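Local structure of pyridoxal kinase (Lactobacillus plantarum, 3H74) at residues 84-87 with 88-92; 110-114 with 115-119; 120-123 with 124-127; 126-129 with 130-134; 169-172 with 173-176. The protein probably catalyses the ATP-dependent phosphorylation of pyridoxal to pyridoxal 5'-phosphate. One frame throughout, in Å; residues are numbered along the deposited sequence.

Contact 1 of 5, residues 84-87 with 88-92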
loop_
_atom_site.group_PDB
_atom_site.type_symbol
_atom_site.label_atom_id
_atom_site.label_comp_id
_atom_site.label_asym_id
_atom_site.label_seq_id
_atom_site.Cartn_x
_atom_site.Cartn_y
_atom_site.Cartn_z
ATOM N N GLY A 84 0.152 -11.868 3.572
ATOM C CA GLY A 84 -0.761 -13.009 3.527
ATOM C C GLY A 84 -0.601 -14.084 4.575
ATOM O O GLY A 84 -1.506 -14.898 4.743
ATOM N N SER A 85 0.530 -14.101 5.270
ATOM C CA SER A 85 0.725 -15.047 6.374
ATOM C C SER A 85 1.619 -14.475 7.454
ATOM O O SER A 85 2.442 -13.587 7.195
ATOM C CB SER A 85 1.300 -16.371 5.862
ATOM O OG SER A 85 2.643 -16.202 5.434
ATOM N N VAL A 86 1.444 -14.984 8.673
ATOM C CA VAL A 86 2.237 -14.561 9.818
ATOM C C VAL A 86 3.719 -14.835 9.565
ATOM O O VAL A 86 4.558 -13.955 9.771
ATOM C CB VAL A 86 1.757 -15.253 11.124
ATOM C CG1 VAL A 86 2.771 -15.073 12.238
ATOM C CG2 VAL A 86 0.395 -14.710 11.556
ATOM N N ALA A 87 4.031 -16.043 9.096
ATOM C CA ALA A 87 5.417 -16.420 8.831
ATOM C C ALA A 87 6.106 -15.458 7.867
ATOM O O ALA A 87 7.243 -15.050 8.105
ATOM C CB ALA A 87 5.493 -17.842 8.303
ATOM N N LEU A 88 5.429 -15.102 6.776
ATOM C CA LEU A 88 6.025 -14.173 5.816
ATOM C C LEU A 88 6.173 -12.755 6.368
ATOM O O LEU A 88 7.175 -12.098 6.096
ATOM C CB LEU A 88 5.292 -14.180 4.471
ATOM C CG LEU A 88 5.518 -15.423 3.604
ATOM C CD1 LEU A 88 4.859 -15.255 2.241
ATOM C CD2 LEU A 88 7.012 -15.748 3.461
ATOM N N CYS A 89 5.210 -12.290 7.165
ATOM C CA CYS A 89 5.359 -11.006 7.846
ATOM C C CYS A 89 6.628 -10.981 8.690
ATOM O O CYS A 89 7.383 -10.018 8.667
ATOM C CB CYS A 89 4.157 -10.721 8.740
ATOM S SG CYS A 89 2.705 -10.116 7.871
ATOM N N GLN A 90 6.854 -12.064 9.430
ATOM C CA GLN A 90 8.030 -12.176 10.292
ATOM C C GLN A 90 9.330 -12.190 9.496
ATOM O O GLN A 90 10.282 -11.503 9.844
ATOM C CB GLN A 90 7.925 -13.419 11.177
ATOM C CG GLN A 90 6.785 -13.345 12.179
ATOM C CD GLN A 90 6.511 -14.666 12.879
ATOM O OE1 GLN A 90 6.940 -15.726 12.430
ATOM N NE2 GLN A 90 5.778 -14.602 13.983
ATOM N N GLN A 91 9.344 -12.956 8.409
ATOM C CA GLN A 91 10.510 -13.025 7.529
ATOM C C GLN A 91 10.850 -11.663 6.941
ATOM O O GLN A 91 12.004 -11.241 6.937
ATOM C CB GLN A 91 10.256 -14.016 6.399
ATOM C CG GLN A 91 10.249 -15.476 6.846
ATOM C CD GLN A 91 11.648 -16.091 6.932
ATOM O OE1 GLN A 91 12.620 -15.553 6.389
ATOM N NE2 GLN A 91 11.749 -17.227 7.605
ATOM N N ILE A 92 9.827 -10.973 6.436
ATOM C CA ILE A 92 10.014 -9.633 5.876
ATOM C C ILE A 92 10.526 -8.650 6.937
ATOM O O ILE A 92 11.455 -7.889 6.684
ATOM C CB ILE A 92 8.724 -9.112 5.191
ATOM C CG1 ILE A 92 8.399 -9.972 3.967
ATOM C CG2 ILE A 92 8.852 -7.621 4.816
ATOM C CD1 ILE A 92 6.996 -9.763 3.417
HETATM O O HOH W 1 8.996 -16.808 10.164
#

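Contact 2 of 5, residues 110-114 with 115-119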
loop_
_atom_site.group_PDB
_atom_site.type_symbol
_atom_site.label_atom_id
_atom_site.label_comp_id
_atom_site.label_asym_id
_atom_site.label_seq_id
_atom_site.Cartn_x
_atom_site.Cartn_y
_atom_site.Cartn_z
ATOM N N LEU A 110 -5.370 -5.629 5.872
ATOM C CA LEU A 110 -6.015 -6.492 6.869
ATOM C C LEU A 110 -7.502 -6.681 6.633
ATOM O O LEU A 110 -8.043 -7.739 6.934
ATOM C CB LEU A 110 -5.848 -5.932 8.290
ATOM C CG LEU A 110 -4.450 -5.745 8.874
ATOM C CD1 LEU A 110 -4.552 -4.922 10.134
ATOM C CD2 LEU A 110 -3.762 -7.072 9.155
ATOM N N GLY A 111 -8.182 -5.652 6.144
ATOM C CA GLY A 111 -9.625 -5.739 6.015
ATOM C C GLY A 111 -10.224 -4.470 5.465
ATOM O O GLY A 111 -9.510 -3.527 5.128
ATOM N N ASP A 112 -11.548 -4.470 5.355
ATOM C CA ASP A 112 -12.300 -3.328 4.855
ATOM C C ASP A 112 -13.743 -3.500 5.300
ATOM O O ASP A 112 -14.142 -4.590 5.733
ATOM C CB ASP A 112 -12.218 -3.260 3.322
ATOM C CG ASP A 112 -12.603 -1.896 2.754
ATOM O OD1 ASP A 112 -12.726 -0.909 3.515
ATOM O OD2 ASP A 112 -12.782 -1.813 1.514
ATOM N N LEU A 113 -14.507 -2.414 5.217
ATOM C CA LEU A 113 -15.931 -2.416 5.579
ATOM C C LEU A 113 -16.170 -2.987 6.979
ATOM O O LEU A 113 -17.180 -3.653 7.240
ATOM C CB LEU A 113 -16.761 -3.157 4.517
ATOM C CG LEU A 113 -16.690 -2.614 3.085
ATOM C CD1 LEU A 113 -17.318 -3.597 2.109
ATOM C CD2 LEU A 113 -17.347 -1.245 2.966
ATOM N N GLY A 114 -15.219 -2.731 7.873
ATOM C CA GLY A 114 -15.340 -3.130 9.271
ATOM C C GLY A 114 -15.003 -4.566 9.619
ATOM O O GLY A 114 -15.162 -4.979 10.771
ATOM N N GLN A 115 -14.544 -5.335 8.633
ATOM C CA GLN A 115 -14.212 -6.740 8.863
ATOM C C GLN A 115 -12.830 -7.106 8.344
ATOM O O GLN A 115 -12.388 -6.598 7.313
ATOM C CB GLN A 115 -15.255 -7.670 8.216
ATOM C CG GLN A 115 -16.705 -7.476 8.683
ATOM C CD GLN A 115 -16.949 -7.886 10.130
ATOM O OE1 GLN A 115 -16.138 -8.573 10.752
ATOM N NE2 GLN A 115 -18.086 -7.463 10.670
ATOM N N LEU A 116 -12.162 -8.001 9.059
ATOM C CA LEU A 116 -10.965 -8.658 8.553
ATOM C C LEU A 116 -11.285 -9.390 7.260
ATOM O O LEU A 116 -12.372 -9.947 7.112
ATOM C CB LEU A 116 -10.459 -9.666 9.583
ATOM C CG LEU A 116 -9.705 -9.096 10.784
ATOM C CD1 LEU A 116 -9.771 -10.061 11.963
ATOM C CD2 LEU A 116 -8.264 -8.786 10.413
ATOM N N TYR A 117 -10.350 -9.408 6.321
ATOM C CA TYR A 117 -10.485 -10.208 5.142
ATOM C C TYR A 117 -10.503 -11.683 5.521
ATOM O O TYR A 117 -9.911 -12.068 6.477
ATOM C CB TYR A 117 -9.349 -9.937 4.137
ATOM C CG TYR A 117 -9.369 -8.510 3.535
ATOM C CD1 TYR A 117 -10.518 -7.948 3.003
ATOM C CD2 TYR A 117 -8.231 -7.734 3.501
ATOM C CE1 TYR A 117 -10.528 -6.687 2.487
ATOM C CE2 TYR A 117 -8.233 -6.487 2.975
ATOM C CZ TYR A 117 -9.381 -5.944 2.490
ATOM O OH TYR A 117 -9.372 -4.700 1.979
ATOM N N GLN A 118 -11.226 -12.465 4.728
ATOM C CA GLN A 118 -11.307 -13.895 4.927
ATOM C C GLN A 118 -9.899 -14.494 4.992
ATOM O O GLN A 118 -9.084 -14.227 4.212
ATOM C CB GLN A 118 -12.191 -14.530 3.816
ATOM C CG GLN A 118 -13.694 -13.904 3.830
ATOM C CD GLN A 118 -14.893 -14.670 3.090
ATOM O OE1 GLN A 118 -15.189 -14.523 1.862
ATOM N NE2 GLN A 118 -15.679 -15.318 3.913
ATOM N N GLY A 119 -9.637 -15.210 6.049
ATOM C CA GLY A 119 -8.338 -15.837 6.256
ATOM C C GLY A 119 -7.397 -15.151 7.239
ATOM O O GLY A 119 -6.437 -15.710 7.665
#

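Contact 3 of 5, residues 120-123 with 124-127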
loop_
_atom_site.group_PDB
_atom_site.type_symbol
_atom_site.label_atom_id
_atom_site.label_comp_id
_atom_site.label_asym_id
_atom_site.label_seq_id
_atom_site.Cartn_x
_atom_site.Cartn_y
_atom_site.Cartn_z
ATOM N N PHE A 120 -7.721 -13.899 7.548
ATOM C CA PHE A 120 -6.960 -13.123 8.526
ATOM C C PHE A 120 -7.633 -13.132 9.894
ATOM O O PHE A 120 -8.862 -13.037 10.008
ATOM C CB PHE A 120 -6.777 -11.672 8.065
ATOM C CG PHE A 120 -5.844 -11.500 6.884
ATOM C CD1 PHE A 120 -4.917 -12.485 6.528
ATOM C CD2 PHE A 120 -5.868 -10.314 6.154
ATOM C CE1 PHE A 120 -4.057 -12.296 5.445
ATOM C CE2 PHE A 120 -5.015 -10.116 5.076
ATOM C CZ PHE A 120 -4.103 -11.106 4.720
ATOM N N ASP A 121 -6.810 -13.236 10.929
ATOM C CA ASP A 121 -7.286 -13.270 12.305
ATOM C C ASP A 121 -6.431 -12.363 13.188
ATOM O O ASP A 121 -5.554 -11.649 12.688
ATOM C CB ASP A 121 -7.284 -14.717 12.820
ATOM C CG ASP A 121 -5.927 -15.400 12.665
ATOM O OD1 ASP A 121 -4.900 -14.704 12.492
ATOM O OD2 ASP A 121 -5.882 -16.648 12.723
ATOM N N GLN A 122 -6.669 -12.396 14.500
ATOM C CA GLN A 122 -5.911 -11.577 15.444
ATOM C C GLN A 122 -4.410 -11.863 15.440
ATOM O O GLN A 122 -3.608 -10.961 15.680
ATOM C CB GLN A 122 -6.477 -11.709 16.856
ATOM C CG GLN A 122 -7.698 -10.830 17.098
ATOM C CD GLN A 122 -7.353 -9.351 17.210
ATOM O OE1 GLN A 122 -6.464 -8.956 17.972
ATOM N NE2 GLN A 122 -8.064 -8.524 16.454
ATOM N N ASP A 123 -4.039 -13.111 15.169
ATOM C CA ASP A 123 -2.630 -13.476 15.039
ATOM C C ASP A 123 -1.984 -12.708 13.888
ATOM O O ASP A 123 -0.848 -12.253 14.005
ATOM C CB ASP A 123 -2.465 -14.985 14.823
ATOM C CG ASP A 123 -2.634 -15.795 16.105
ATOM O OD1 ASP A 123 -2.536 -15.222 17.212
ATOM O OD2 ASP A 123 -2.854 -17.016 15.988
ATOM N N TYR A 124 -2.714 -12.562 12.783
ATOM C CA TYR A 124 -2.194 -11.822 11.636
ATOM C C TYR A 124 -2.089 -10.330 11.946
ATOM O O TYR A 124 -1.116 -9.687 11.551
ATOM C CB TYR A 124 -3.026 -12.067 10.378
ATOM C CG TYR A 124 -2.355 -11.533 9.134
ATOM C CD1 TYR A 124 -1.260 -12.180 8.582
ATOM C CD2 TYR A 124 -2.802 -10.364 8.525
ATOM C CE1 TYR A 124 -0.633 -11.697 7.447
ATOM C CE2 TYR A 124 -2.171 -9.858 7.390
ATOM C CZ TYR A 124 -1.091 -10.532 6.859
ATOM O OH TYR A 124 -0.456 -10.061 5.738
ATOM N N VAL A 125 -3.070 -9.792 12.674
ATOM C CA VAL A 125 -3.019 -8.402 13.119
ATOM C C VAL A 125 -1.776 -8.155 13.977
ATOM O O VAL A 125 -1.099 -7.138 13.824
ATOM C CB VAL A 125 -4.300 -7.994 13.897
ATOM C CG1 VAL A 125 -4.210 -6.563 14.368
ATOM C CG2 VAL A 125 -5.530 -8.151 13.010
ATOM N N ALA A 126 -1.480 -9.089 14.880
ATOM C CA ALA A 126 -0.304 -8.970 15.730
ATOM C C ALA A 126 0.988 -8.989 14.902
ATOM O O ALA A 126 1.909 -8.211 15.159
ATOM C CB ALA A 126 -0.295 -10.065 16.785
ATOM N N ALA A 127 1.045 -9.868 13.902
ATOM C CA ALA A 127 2.196 -9.901 13.006
ATOM C C ALA A 127 2.356 -8.574 12.246
ATOM O O ALA A 127 3.471 -8.085 12.058
ATOM C CB ALA A 127 2.082 -11.064 12.041
#

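Contact 4 of 5, residues 126-129 with 130-134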
loop_
_atom_site.group_PDB
_atom_site.type_symbol
_atom_site.label_atom_id
_atom_site.label_comp_id
_atom_site.label_asym_id
_atom_site.label_seq_id
_atom_site.Cartn_x
_atom_site.Cartn_y
_atom_site.Cartn_z
ATOM N N ALA A 126 -1.480 -9.089 14.880
ATOM C CA ALA A 126 -0.304 -8.970 15.730
ATOM C C ALA A 126 0.988 -8.989 14.902
ATOM O O ALA A 126 1.909 -8.211 15.159
ATOM C CB ALA A 126 -0.295 -10.065 16.785
ATOM N N ALA A 127 1.045 -9.868 13.902
ATOM C CA ALA A 127 2.196 -9.901 13.006
ATOM C C ALA A 127 2.356 -8.574 12.246
ATOM O O ALA A 127 3.471 -8.085 12.058
ATOM C CB ALA A 127 2.082 -11.064 12.041
HETATM N N MSE A 128 1.234 -7.986 11.840
HETATM C CA MSE A 128 1.252 -6.711 11.134
HETATM C C MSE A 128 1.770 -5.587 12.037
HETATM O O MSE A 128 2.523 -4.721 11.593
HETATM C CB MSE A 128 -0.140 -6.373 10.617
HETATM C CG MSE A 128 -0.148 -5.164 9.696
HETATM SE SE MSE A 128 1.052 -5.315 8.160
HETATM C CE MSE A 128 0.448 -7.030 7.487
ATOM N N ARG A 129 1.390 -5.615 13.318
ATOM C CA ARG A 129 1.871 -4.606 14.256
ATOM C C ARG A 129 3.403 -4.678 14.389
ATOM O O ARG A 129 3.999 -3.708 14.501
ATOM C CB ARG A 129 1.213 -4.786 15.654
ATOM C CG ARG A 129 -0.284 -4.420 15.736
ATOM C CD ARG A 129 -0.797 -4.532 17.168
ATOM N NE ARG A 129 -2.216 -4.356 17.235
ATOM C CZ ARG A 129 -3.053 -5.249 17.672
ATOM N NH1 ARG A 129 -2.636 -6.394 18.135
ATOM N NH2 ARG A 129 -4.307 -4.985 17.694
ATOM N N GLN A 130 3.963 -5.852 14.307
ATOM C CA GLN A 130 5.429 -5.976 14.299
ATOM C C GLN A 130 6.072 -5.427 13.007
ATOM O O GLN A 130 7.007 -4.748 13.043
ATOM C CB GLN A 130 5.861 -7.435 14.481
ATOM C CG GLN A 130 4.881 -8.344 13.817
ATOM C CD GLN A 130 5.404 -9.710 13.254
ATOM O OE1 GLN A 130 5.503 -10.695 14.061
ATOM N NE2 GLN A 130 5.691 -9.768 11.904
ATOM N N LEU A 131 5.468 -5.772 11.887
ATOM C CA LEU A 131 5.977 -5.354 10.583
ATOM C C LEU A 131 5.952 -3.825 10.405
ATOM O O LEU A 131 6.819 -3.320 9.829
ATOM C CB LEU A 131 5.164 -6.043 9.461
ATOM C CG LEU A 131 5.492 -5.646 8.021
ATOM C CD1 LEU A 131 6.971 -5.937 7.719
ATOM C CD2 LEU A 131 4.594 -6.452 7.090
ATOM N N ILE A 132 4.937 -3.159 10.931
ATOM C CA ILE A 132 4.836 -1.705 10.779
ATOM C C ILE A 132 5.760 -0.914 11.706
ATOM O O ILE A 132 5.915 0.291 11.535
ATOM C CB ILE A 132 3.379 -1.187 10.954
ATOM C CG1 ILE A 132 2.884 -1.393 12.395
ATOM C CG2 ILE A 132 2.457 -1.796 9.880
ATOM C CD1 ILE A 132 1.530 -0.771 12.687
ATOM N N GLN A 133 6.367 -1.590 12.683
ATOM C CA GLN A 133 7.061 -0.902 13.782
ATOM C C GLN A 133 8.211 0.014 13.348
ATOM O O GLN A 133 8.486 1.017 14.013
ATOM C CB GLN A 133 7.501 -1.891 14.876
ATOM C CG GLN A 133 8.719 -2.760 14.545
ATOM C CD GLN A 133 8.740 -4.094 15.301
ATOM O OE1 GLN A 133 7.920 -4.344 16.189
ATOM N NE2 GLN A 133 9.677 -4.963 14.926
ATOM N N GLN A 134 8.870 -0.309 12.239
ATOM C CA GLN A 134 9.955 0.545 11.746
ATOM C C GLN A 134 9.616 1.294 10.451
ATOM O O GLN A 134 10.479 1.935 9.849
ATOM C CB GLN A 134 11.267 -0.245 11.621
ATOM C CG GLN A 134 11.868 -0.653 12.977
ATOM C CD GLN A 134 12.281 0.539 13.840
ATOM O OE1 GLN A 134 13.034 1.410 13.399
ATOM N NE2 GLN A 134 11.794 0.572 15.080
#

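Contact 5 of 5, residues 169-172 with 173-176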
loop_
_atom_site.group_PDB
_atom_site.type_symbol
_atom_site.label_atom_id
_atom_site.label_comp_id
_atom_site.label_asym_id
_atom_site.label_seq_id
_atom_site.Cartn_x
_atom_site.Cartn_y
_atom_site.Cartn_z
ATOM N N GLN A 169 2.520 3.529 17.988
ATOM C CA GLN A 169 2.949 2.167 17.631
ATOM C C GLN A 169 3.965 2.159 16.507
ATOM O O GLN A 169 4.266 1.104 15.930
ATOM C CB GLN A 169 1.783 1.388 17.077
ATOM C CG GLN A 169 0.752 0.935 18.046
ATOM C CD GLN A 169 -0.188 -0.041 17.384
ATOM O OE1 GLN A 169 0.200 -0.758 16.454
ATOM N NE2 GLN A 169 -1.428 -0.072 17.841
ATOM N N LEU A 170 4.421 3.343 16.143
ATOM C CA LEU A 170 5.416 3.489 15.111
ATOM C C LEU A 170 6.660 4.070 15.760
ATOM O O LEU A 170 6.587 4.651 16.857
ATOM C CB LEU A 170 4.883 4.401 13.999
ATOM C CG LEU A 170 3.556 4.012 13.313
ATOM C CD1 LEU A 170 3.156 5.051 12.268
ATOM C CD2 LEU A 170 3.595 2.608 12.677
ATOM N N LYS A 171 7.801 3.898 15.104
ATOM C CA LYS A 171 9.042 4.517 15.550
ATOM C C LYS A 171 8.892 6.040 15.606
ATOM O O LYS A 171 7.968 6.610 15.014
ATOM C CB LYS A 171 10.190 4.139 14.615
ATOM C CG LYS A 171 10.059 4.737 13.223
ATOM C CD LYS A 171 11.228 4.376 12.347
ATOM C CE LYS A 171 11.089 5.043 11.000
ATOM N NZ LYS A 171 12.182 4.627 10.089
ATOM N N THR A 172 9.804 6.691 16.322
ATOM C CA THR A 172 9.793 8.142 16.442
ATOM C C THR A 172 9.907 8.787 15.056
ATOM O O THR A 172 10.742 8.385 14.248
ATOM C CB THR A 172 10.944 8.636 17.355
ATOM O OG1 THR A 172 11.006 7.821 18.535
ATOM C CG2 THR A 172 10.740 10.098 17.743
ATOM N N GLY A 173 9.053 9.774 14.791
ATOM C CA GLY A 173 9.099 10.532 13.540
ATOM C C GLY A 173 8.282 9.968 12.383
ATOM O O GLY A 173 8.142 10.620 11.349
ATOM N N ALA A 174 7.742 8.762 12.559
ATOM C CA ALA A 174 6.958 8.089 11.511
ATOM C C ALA A 174 5.545 8.653 11.411
ATOM O O ALA A 174 5.110 9.410 12.286
ATOM C CB ALA A 174 6.919 6.600 11.766
ATOM N N HIS A 175 4.828 8.278 10.353
ATOM C CA HIS A 175 3.515 8.841 10.053
ATOM C C HIS A 175 2.473 7.776 9.800
ATOM O O HIS A 175 2.645 6.928 8.913
ATOM C CB HIS A 175 3.595 9.713 8.802
ATOM C CG HIS A 175 4.665 10.744 8.865
ATOM N ND1 HIS A 175 4.535 11.896 9.608
ATOM C CD2 HIS A 175 5.894 10.793 8.300
ATOM C CE1 HIS A 175 5.638 12.615 9.492
ATOM N NE2 HIS A 175 6.479 11.967 8.707
ATOM N N ALA A 176 1.380 7.837 10.554
ATOM C CA ALA A 176 0.199 7.042 10.271
ATOM C C ALA A 176 -0.729 7.871 9.377
ATOM O O ALA A 176 -1.095 8.999 9.715
ATOM C CB ALA A 176 -0.499 6.658 11.563
#

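Contact 1 of 5, residues 84-87 with 88-92
Cys89 N donates to Ser85 O (3.1 Å), Gln90 N to Val86 O and Gln91 N to Ala87 O, three i to i+4 bonds that open helix 86-98 from the loop at Gly84. Ser85 is the N-cap. Its OG stands between the backbone N and the carbonyl carbon (chi1 70°), which turns it back over the first turn to accept from Leu88 N at 3.3 Å, with an N-H...O angle of 159°. The same hydroxyl oxygen lies 3.5 Å from Leu88 CB, so the cap also rests on the root of a buried side chain that packs against Leu61. With an alanine in place of Ser85, Leu88 N would probably lose its capping acceptor, and the first turn could fray. On the solvent side, Val86 CG1 and the amide end of Gln90 cross obliquely, with NE2 of Gln90 3.5 Å from CG1 of Val86. A water donates to both Ala87 O and Gln90 OE1, giving Ala87 O a second donor beside Gln91 N. At the start of the helix of this beta-alpha-beta unit, Ser85 OG thus serves one early N-H, and a water links the carbonyl of Ala87 to Gln90.

Contact 2 of 5, residues 110-114 with 115-119
Gly111 and Leu116 face each other as a non-hydrogen-bonded pair in a tight antiparallel beta hairpin, closed by a type I' turn from Asp112 to Gln115. Three backbone hydrogen bonds hold it. Asp112 and Gln115 form the hydrogen-bonded pair next to the turn, Gln115 N giving to Asp112 O and Asp112 N to Gln115 O, each at 3.0 Å; the second is the more bent, at 142°. Beyond Gly111, Tyr117 N meets Leu110 O at 2.9 Å, almost straight and on a lone pair in the carbonyl plane. Within the turn, Asp112 OD1 takes a weak bond from Leu113 N, and both Leu113 and Gly114 have the positive phi of a type I' turn, which favours glycine at the second corner.

Two CA-H...O contacts add to these across the strands: Gly111 CA approaches Gln115 O at 3.2 Å, and Leu116 CA points a hydrogen at Leu110 O. Apolar contact is slight, Leu110 CB lying 4.3 Å from Leu116 CD2, but both leucines reach Leu147 of helix 142-149. Outside the hairpin, Glu144 OE2 accepts from the backbone N of both Leu110 and Gly111.

The aromatic contact is a CH-pi interaction. Tyr117 CG stands beside its own backbone N (chi1 -66°), which lays one ring face against the Gly111 backbone, and Gly111 CA sits 3.4 Å from the Tyr117 ring centroid, only 10° off the ring normal.

Contact 3 of 5, residues 120-123 with 124-127
Phe120 and Tyr124 come together through different first torsions: Phe120 CG lies beside its backbone N, whereas Tyr124 CG swings opposite its own (chi1 -169°), and the two side chains end up side by side, pointing the same way. Their rings form an offset stack, with centroids 3.9 Å apart and planes only 9° from parallel. The overlap is deep: Tyr124 CE2 lies 3.5 Å above the Phe120 ring, over its centre, and Phe120 CE1 is likewise centred over a face of the tyrosine. At the far end of the tyrosine ring, the hydroxyl is hydrogen-bonded to Gly84 N, which ties the ring to the loop before helix 86-98.

The stack spans the start of helix 122-131, where Asp121 is the N-cap. Its CG stands between the backbone N and the carbonyl carbon (chi1 54°), which folds the carboxylate back over the first turn, and OD1 accepts from Tyr124 N at 3.1 Å, met nearly end-on to its C-O bond. Tyr124 N also has a weak, strongly bent bond to Asp121 O, so its hydrogen is shared between side-chain and main-chain oxygens of one residue. The negative charge of Asp121 probably interacts favourably with the helix N-terminus. Asp121 O is in turn the acceptor for Val125 N, at 3.1 Å and in the carbonyl plane, which begins the regular helical pattern.

Further along, Ala126 N bonds to Gln122 O (2.9 Å) and Ala127 N to Asp123 O. Val125 CG2 rests 3.5 Å from Asp121 O, and the Ala127 methyl faces Val86 and Cys89 of helix 86-98.

Contact 4 of 5, residues 126-129 with 130-134
Met128, modelled as selenomethionine, makes the tight side of this helical turn with Leu131 and Ile132. Its chain leaves with CG anti to the backbone N (chi1 -171°) and then bends at both following torsions, which brings SE to 3.9 Å from Leu131 CD2 and 4.2 Å from Ile132 CG2. Ile132 crosses the methionine at about a right angle, and its CG1 lies 3.3 Å from Arg129 O. A glycine in place of Ile132 would probably open a gap beside the selenium and deprive Leu170 of one of its apolar partners. Among the backbone bonds, Ile132 N reaches Met128 O at 3.0 Å, and Gln130 N reaches Ala126 O at 3.2 Å.

The outer side is looser. Ala126 and Gln133 are exposed, with Gln133 CB approaching Arg129 O only to 4.0 Å. The side chain of Gln130 is modelled too close to Ala127, and its detailed placement is doubtful. Arg129, though partly exposed, is held: its chain is extended from CG to NE, and NE donates to Leu148 O and NH2, weakly, to Leu147 O.

Helix 122-131 thus packs through Leu131 against Thr93 of helix 86-98 and through Met128 against Pro108 and Leu110, and is hydrogen-bonded through Arg129 to helix 142-149.

Contact 5 of 5, residues 169-172 with 173-176
Leu170 and Ala174 meet across a type II beta turn that runs from Lys171 to Ala174 and leads into strand 175-176. The turn is closed by one backbone hydrogen bond, from Ala174 N to Lys171 O, at 3.3 Å and with an N-H...O angle of 160°. The donor stands above the carbonyl plane, 39° out of it, and does not follow a lone pair. Gly173 takes the third position of the turn with positive phi; a side chain there would be jammed against Thr172 O, which accounts for the glycine.

The apolar contacts lie on the inner side. Leu170 CB touches the Ala174 methyl at 3.7 Å, and the leucine reaches on along the strand that follows, where its CD1 lies 3.7 Å from Ala176 N and 4.1 Å from Ala176 CB. The methyls of Ala174 and Ala176 lie against Leu170, which can come close to the strand backbone. The Ala174 methyl is also 3.9 Å from Lys171 CG.

The charged interaction belongs to Lys171. Beyond CG its chain is fully extended, and NZ forms a salt bridge with Asp136, with a weak additional bond to Gln134 O.

Strand 175-176 is one of the two outermost strands of the main sheet, beside strand 137-138: His175 bonds through its backbone to Asp136 and Ile138, Leu170 and Ala176 both pack on Ile138, and Leu170 also meets Ile132, near the end of helix 122-131.

In the fold
The five contacts follow one another along the chain. Contact 1 starts helix 86-98; contact 2 is the hairpin after strand 103-106; contacts 3 and 4 share Ala126 and Ala127 on helix 122-131; contact 5 leads into edge strand 175-176. Contacts 1 and 3, about 10 Å apart centre to centre, touch where the loop before helix 86-98 meets helix 122-131, and contact 4, its centre also about 10 Å from that of contact 1, continues this pairing. Contact 5, about 12 Å from contact 4 between centres, meets it at Ile132. Contacts 1, 3 and 4 thus join two neighbouring helices of the alpha/beta fold, with contact 2 at one end of this pair and contact 5 near the other.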